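Local atomic coordinates of metallo-beta-lactamase (Chryseobacterium indologenes, PDB entry 3L6N), a protein that hydrolyses the beta-lactam ring of penicillins, cephalosporins and carbapenems with zinc as cofactor, conferring resistance to these antibiotics. Residues A[60-63]-A[64-68]; A[173-176]-A[177-180]. One frame throughout, in Å; residues are numbered along the deposited sequence.

Contact 1 of 2, residues A[60-63]-A[64-68]. With SO4 (sulfate ion), chain D.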
ATOM      1  N   THR A  60      13.737  12.911  -0.559  1.00  6.45           N
ATOM      2  CA  THR A  60      12.699  13.782  -1.103  1.00  6.30           C
ATOM      3  C   THR A  60      11.724  14.192   0.005  1.00  5.86           C
ATOM      4  O   THR A  60      11.362  15.357   0.125  1.00  5.58           O
ATOM      5  CB  THR A  60      11.991  13.089  -2.280  1.00  6.31           C
ATOM      6  OG1 THR A  60      12.940  12.937  -3.347  1.00  8.78           O
ATOM      7  CG2 THR A  60      10.806  13.907  -2.801  1.00  6.14           C
ATOM      8  N   ILE A  61      11.325  13.226   0.822  1.00  5.78           N
ATOM      9  CA  ILE A  61      10.424  13.492   1.939  1.00  6.01           C
ATOM     10  C   ILE A  61      11.061  14.443   2.967  1.00  6.43           C
ATOM     11  O   ILE A  61      10.396  15.357   3.462  1.00  6.08           O
ATOM     12  CB  ILE A  61       9.947  12.165   2.587  1.00  5.76           C
ATOM     13  CG1 ILE A  61       9.011  11.420   1.628  1.00  5.60           C
ATOM     14  CG2 ILE A  61       9.259  12.403   3.952  1.00  5.74           C
ATOM     15  CD1 ILE A  61       8.700   9.966   2.048  1.00  4.92           C
ATOM     16  N   LYS A  62      12.349  14.250   3.264  1.00  6.72           N
ATOM     17  CA  LYS A  62      13.062  15.149   4.173  1.00  7.74           C
ATOM     18  C   LYS A  62      13.097  16.586   3.652  1.00  8.03           C
ATOM     19  O   LYS A  62      12.871  17.539   4.400  1.00  8.66           O
ATOM     20  CB  LYS A  62      14.489  14.630   4.443  1.00  7.97           C
ATOM     21  CG  LYS A  62      15.382  15.611   5.228  1.00 10.40           C
ATOM     22  CD  LYS A  62      14.841  15.925   6.616  1.00 13.87           C
ATOM     23  CE  LYS A  62      15.778  16.900   7.348  1.00 15.04           C
ATOM     24  NZ  LYS A  62      15.314  17.163   8.748  1.00 15.69           N
ATOM     25  N   LYS A  63      13.382  16.747   2.367  1.00  8.00           N
ATOM     26  CA  LYS A  63      13.429  18.087   1.768  1.00  8.50           C
ATOM     27  C   LYS A  63      12.042  18.749   1.746  1.00  7.99           C
ATOM     28  O   LYS A  63      11.916  19.956   2.000  1.00  8.04           O
ATOM     29  CB  LYS A  63      14.018  18.001   0.357  1.00  9.04           C
ATOM     30  CG  LYS A  63      14.225  19.332  -0.349  1.00 12.54           C
ATOM     31  CD  LYS A  63      14.876  19.074  -1.703  1.00 16.85           C
ATOM     32  CE  LYS A  63      14.844  20.299  -2.593  1.00 20.18           C
ATOM     33  NZ  LYS A  63      15.472  19.984  -3.910  1.00 22.07           N
ATOM     34  N   ARG A  64      11.012  17.950   1.464  1.00  6.94           N
ATOM     35  CA  ARG A  64       9.640  18.438   1.341  1.00  6.64           C
ATOM     36  C   ARG A  64       9.048  18.821   2.686  1.00  6.22           C
ATOM     37  O   ARG A  64       8.404  19.862   2.806  1.00  6.62           O
ATOM     38  CB  ARG A  64       8.750  17.369   0.684  1.00  6.84           C
ATOM     39  CG  ARG A  64       7.393  17.865   0.215  1.00  7.77           C
ATOM     40  CD  ARG A  64       6.791  16.804  -0.709  1.00  9.99           C
ATOM     41  NE  ARG A  64       5.461  17.153  -1.214  1.00 13.06           N
ATOM     42  CZ  ARG A  64       5.140  17.245  -2.501  1.00 13.49           C
ATOM     43  NH1 ARG A  64       6.061  17.041  -3.439  1.00 15.34           N
ATOM     44  NH2 ARG A  64       3.893  17.537  -2.854  1.00 15.95           N
ATOM     45  N   HIS A  65       9.274  17.977   3.686  1.00  6.11           N
ATOM     46  CA  HIS A  65       8.569  18.102   4.964  1.00  5.89           C
ATOM     47  C   HIS A  65       9.455  18.386   6.166  1.00  6.06           C
ATOM     48  O   HIS A  65       8.945  18.639   7.257  1.00  6.32           O
ATOM     49  CB  HIS A  65       7.759  16.833   5.229  1.00  5.65           C
ATOM     50  CG  HIS A  65       6.822  16.481   4.122  1.00  4.66           C
ATOM     51  ND1 HIS A  65       5.704  17.234   3.826  1.00  5.53           N
ATOM     52  CD2 HIS A  65       6.839  15.462   3.229  1.00  5.47           C
ATOM     53  CE1 HIS A  65       5.070  16.690   2.802  1.00  4.63           C
ATOM     54  NE2 HIS A  65       5.731  15.608   2.429  1.00  4.36           N
ATOM     55  N   ASN A  66      10.768  18.335   5.962  1.00  6.52           N
ATOM     56  CA  ASN A  66      11.747  18.486   7.052  1.00  6.69           C
ATOM     57  C   ASN A  66      11.602  17.412   8.136  1.00  7.23           C
ATOM     58  O   ASN A  66      11.936  17.628   9.317  1.00  7.13           O
ATOM     59  CB  ASN A  66      11.666  19.901   7.645  1.00  6.51           C
ATOM     60  CG  ASN A  66      13.007  20.397   8.145  1.00  7.27           C
ATOM     61  OD1 ASN A  66      14.024  19.734   7.973  1.00  9.35           O
ATOM     62  ND2 ASN A  66      13.016  21.583   8.756  1.00  7.98           N
ATOM     63  N   LEU A  67      11.087  16.260   7.717  1.00  7.03           N
ATOM     64  CA  LEU A  67      10.827  15.138   8.609  1.00  7.58           C
ATOM     65  C   LEU A  67      11.389  13.837   8.061  1.00  7.65           C
ATOM     66  O   LEU A  67      11.447  13.641   6.844  1.00  8.37           O
ATOM     67  CB  LEU A  67       9.326  14.992   8.850  1.00  7.90           C
ATOM     68  CG  LEU A  67       8.719  16.071   9.750  1.00  9.83           C
ATOM     69  CD1 LEU A  67       7.208  16.100   9.594  1.00 13.92           C
ATOM     70  CD2 LEU A  67       9.107  15.855  11.203  1.00 12.04           C
ATOM     71  N   PRO A  68      11.801  12.939   8.963  1.00  7.67           N
ATOM     72  CA  PRO A  68      12.293  11.627   8.591  1.00  7.82           C
ATOM     73  C   PRO A  68      11.135  10.649   8.441  1.00  7.34           C
ATOM     74  O   PRO A  68      10.037  10.895   8.949  1.00  6.86           O
ATOM     75  CB  PRO A  68      13.142  11.239   9.806  1.00  8.02           C
ATOM     76  CG  PRO A  68      12.433  11.854  10.956  1.00  7.81           C
ATOM     77  CD  PRO A  68      11.881  13.161  10.422  1.00  8.01           C
TER
HETATM   78  S   SO4 D 401      13.425  16.530  -4.675  1.00 53.67           S
HETATM   79  O1  SO4 D 401      12.911  15.274  -5.223  1.00 53.40           O
HETATM   80  O2  SO4 D 401      12.408  17.572  -4.811  1.00 53.39           O
HETATM   81  O3  SO4 D 401      13.745  16.356  -3.261  1.00 53.06           O
HETATM   82  O4  SO4 D 401      14.633  16.923  -5.397  1.00 53.48           O

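Contact 2 of 2, residues A[173-176]-A[177-180]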
ATOM      1  N   GLU A 173      -0.692 -16.173  -6.911  1.00 13.06           N
ATOM      2  CA  GLU A 173      -0.840 -16.313  -5.463  1.00 11.84           C
ATOM      3  C   GLU A 173      -2.177 -15.770  -4.980  1.00 11.35           C
ATOM      4  O   GLU A 173      -2.377 -15.546  -3.792  1.00 10.99           O
ATOM      5  CB  GLU A 173       0.348 -15.656  -4.739  1.00 11.79           C
ATOM      6  CG  GLU A 173       1.680 -16.284  -5.170  1.00 12.17           C
ATOM      7  CD  GLU A 173       2.905 -15.647  -4.550  1.00 14.46           C
ATOM      8  OE1 GLU A 173       2.790 -14.594  -3.887  1.00 13.44           O
ATOM      9  OE2 GLU A 173       3.999 -16.224  -4.721  1.00 15.64           O
ATOM     10  N   ALA A 174      -3.109 -15.613  -5.919  1.00 11.10           N
ATOM     11  CA  ALA A 174      -4.423 -15.074  -5.627  1.00 11.20           C
ATOM     12  C   ALA A 174      -5.404 -16.149  -5.184  1.00 12.00           C
ATOM     13  O   ALA A 174      -5.232 -17.335  -5.487  1.00 12.51           O
ATOM     14  CB  ALA A 174      -4.970 -14.328  -6.858  1.00 10.92           C
ATOM     15  N   ASN A 175      -6.425 -15.721  -4.452  1.00 12.09           N
ATOM     16  CA  ASN A 175      -7.567 -16.560  -4.154  1.00 13.12           C
ATOM     17  C   ASN A 175      -8.740 -15.975  -4.926  1.00 13.62           C
ATOM     18  O   ASN A 175      -9.469 -15.137  -4.397  1.00 13.22           O
ATOM     19  CB  ASN A 175      -7.836 -16.562  -2.642  1.00 12.74           C
ATOM     20  CG  ASN A 175      -8.919 -17.549  -2.235  1.00 13.27           C
ATOM     21  OD1 ASN A 175      -9.766 -17.930  -3.046  1.00 14.48           O
ATOM     22  ND2 ASN A 175      -8.905 -17.959  -0.970  1.00 12.74           N
ATOM     23  N   VAL A 176      -8.906 -16.399  -6.183  1.00 15.23           N
ATOM     24  CA  VAL A 176      -9.907 -15.779  -7.062  1.00 16.61           C
ATOM     25  C   VAL A 176     -11.346 -16.077  -6.633  1.00 17.21           C
ATOM     26  O   VAL A 176     -12.233 -15.254  -6.848  1.00 17.59           O
ATOM     27  CB  VAL A 176      -9.686 -16.053  -8.587  1.00 17.24           C
ATOM     28  CG1 VAL A 176      -8.372 -15.432  -9.069  1.00 17.29           C
ATOM     29  CG2 VAL A 176      -9.744 -17.536  -8.904  1.00 17.38           C
ATOM     30  N   GLU A 177     -11.570 -17.233  -6.010  1.00 17.78           N
ATOM     31  CA  GLU A 177     -12.897 -17.575  -5.482  1.00 18.44           C
ATOM     32  C   GLU A 177     -13.324 -16.639  -4.340  1.00 17.69           C
ATOM     33  O   GLU A 177     -14.480 -16.213  -4.276  1.00 17.57           O
ATOM     34  CB  GLU A 177     -12.937 -19.050  -5.051  1.00 19.07           C
ATOM     35  CG  GLU A 177     -14.315 -19.579  -4.628  1.00 22.67           C
ATOM     36  CD  GLU A 177     -14.591 -19.439  -3.134  1.00 26.79           C
ATOM     37  OE1 GLU A 177     -13.635 -19.236  -2.350  1.00 29.00           O
ATOM     38  OE2 GLU A 177     -15.776 -19.542  -2.737  1.00 29.40           O
ATOM     39  N   GLN A 178     -12.387 -16.304  -3.453  1.00 16.86           N
ATOM     40  CA  GLN A 178     -12.678 -15.423  -2.316  1.00 16.34           C
ATOM     41  C   GLN A 178     -12.655 -13.930  -2.660  1.00 15.24           C
ATOM     42  O   GLN A 178     -13.303 -13.126  -1.994  1.00 15.45           O
ATOM     43  CB  GLN A 178     -11.702 -15.680  -1.165  1.00 16.48           C
ATOM     44  CG  GLN A 178     -11.995 -16.939  -0.369  1.00 19.41           C
ATOM     45  CD  GLN A 178     -13.380 -16.936   0.239  1.00 21.52           C
ATOM     46  OE1 GLN A 178     -13.768 -15.995   0.936  1.00 23.39           O
ATOM     47  NE2 GLN A 178     -14.136 -17.997  -0.019  1.00 23.51           N
ATOM     48  N   TRP A 179     -11.899 -13.580  -3.692  1.00 14.33           N
ATOM     49  CA  TRP A 179     -11.639 -12.181  -4.041  1.00 13.67           C
ATOM     50  C   TRP A 179     -12.918 -11.313  -4.162  1.00 13.94           C
ATOM     51  O   TRP A 179     -12.993 -10.264  -3.516  1.00 13.21           O
ATOM     52  CB  TRP A 179     -10.781 -12.126  -5.305  1.00 13.14           C
ATOM     53  CG  TRP A 179     -10.036 -10.847  -5.550  1.00 12.19           C
ATOM     54  CD1 TRP A 179     -10.312  -9.606  -5.038  1.00 12.15           C
ATOM     55  CD2 TRP A 179      -8.907 -10.682  -6.414  1.00 10.90           C
ATOM     56  NE1 TRP A 179      -9.414  -8.684  -5.527  1.00 10.27           N
ATOM     57  CE2 TRP A 179      -8.547  -9.316  -6.377  1.00 10.03           C
ATOM     58  CE3 TRP A 179      -8.162 -11.555  -7.221  1.00 10.31           C
ATOM     59  CZ2 TRP A 179      -7.468  -8.805  -7.106  1.00  9.58           C
ATOM     60  CZ3 TRP A 179      -7.093 -11.043  -7.954  1.00 11.00           C
ATOM     61  CH2 TRP A 179      -6.753  -9.680  -7.882  1.00  9.87           C
ATOM     62  N   PRO A 180     -13.933 -11.754  -4.950  1.00 14.65           N
ATOM     63  CA  PRO A 180     -15.133 -10.906  -5.056  1.00 15.04           C
ATOM     64  C   PRO A 180     -15.889 -10.778  -3.734  1.00 15.48           C
ATOM     65  O   PRO A 180     -16.490  -9.734  -3.465  1.00 16.03           O
ATOM     66  CB  PRO A 180     -15.998 -11.636  -6.097  1.00 15.23           C
ATOM     67  CG  PRO A 180     -15.524 -13.042  -6.064  1.00 15.53           C
ATOM     68  CD  PRO A 180     -14.055 -12.963  -5.787  1.00 14.55           C
TER
HETATM   69  O   HOH W   1      -9.913 -19.737  -6.017  1.00 23.16           O

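Contact 1 of 2, residues A[60-63]-A[64-68]
Lys62 and Asn66 lie side by side at the end of helix 54-65 and close its last turn through both backbone and side chains. Three backbone bonds finish the helix: Arg64 N to Thr60 O, His65 N to Ile61 O (2.9 Å), and a weak, bent one from Asn66 N to Lys62 O. Asn66 then takes a positive phi of 60°, in the left-handed helical region, and the chain leaves the helix there. The backbone turns back so that Leu67 O receives a CA-H...O contact from Lys62 CA at 3.5 Å.

The tight side is built by Ile61, the His65 ring and the backbone O of Leu67. Ile61 CG2, set anti to its own nitrogen, packs 3.8 Å from Leu67 O and 4.0 Å from His65 CD2. Arg64 CG rests 3.5 Å above one face of the imidazole, offset toward its rim, and His65 NE2 is satisfied by Tyr35 OH.

The solvent side is looser and charged. The Lys62 chain bends at chi2 (62°) and then runs straight, which brings NZ alongside the Asn66 side chain; there it gives a hydrogen bond to OD1 (3.0 Å), tilted 34° from the carbonyl plane, and a weak one to Asn66 O. Farther round the helix, a sulfate ion, probably from the crystallisation liquor, sits by Thr60 and Lys63: its O3 lies 3.3 Å from Lys63 CD.

The turn belongs to a beta-alpha-beta unit, leading from strand 41-45 through helix 54-65 to strand 69-73. Ile61 and Leu67 touch Val42 of strand 41-45, His65 and Leu67 reach Val37 of strand 27-38, and Thr60 and Arg64 touch Ile7 of strand 6-7.

Contact 2 of 2, residues A[173-176]-A[177-180]
Val176, Asn175 and Trp179 carry this turn, which leads the loop after strand 153-157 into helix 179-189. Asn175 works with both its carbonyls. Its backbone O accepts Trp179 N at 3.0 Å, an i to i+4 backbone bond, while OD1 accepts Gln178 N at 3.1 Å. The second bond is fairly straight at the hydrogen (154°), yet the N-H comes from above the carbonyl plane, 60° out of it. With CG anti to the Asn175 nitrogen (chi1 -173°), the amide runs alongside the Gln178 side chain, ND2 lying 3.3 Å from Gln178 CG. ND2 itself is held by Glu137 OE1. A water accepts from Glu177 N and gives a weak bond to OD1.

Val176 turns its backbone O onto the ring of Pro180, 3.1 Å from CD, where a helix would otherwise offer an N-H. Its CG1 meets the Trp179 indole at the edge, 4.3 Å from CE3, and Ala174 CB approaches CZ3 obliquely at 4.1 Å.

Trp179 is buried; Thr212 and Leu216 of helix 208-217 pack on it, and NE1 donates to Leu159 O. Within 177-180, Gln178 NE2 gives a hydrogen bond to Glu177 OE1 on its syn side, at 2.7 Å.

The two carbonyl oxygens of Asn175 thus accept the backbone N-H groups of Gln178 and Trp179, while Ala174 CB and Val176 CG1 add apolar contacts to the indole. Because Trp179 lies beside zinc ligand His139, the arrangement is consistent with a second-shell place for the indole next to the metal site.

Overall arrangement
Contact 1 and contact 2 are independent local turns, one ending a helix and the other beginning one, on opposite sides of the chain's centre. Their own centres are 38 Å apart, and their nearest atoms about 26 Å. Residues 60-68 belong with the seven-stranded sheet and lie away from the zinc site and the substrate-binding Lys161. Contact 2 is the one near the active site: the Trp179 side chain comes about 4 Å from those of His139 and Lys161 and about 8 Å from a zinc ion, while Glu173 hydrogen-bonds zinc ligand His78. Helices 54-65 and 179-189 flank the two sheets of the alpha-beta-beta-alpha sandwich of metallo-beta-lactamases.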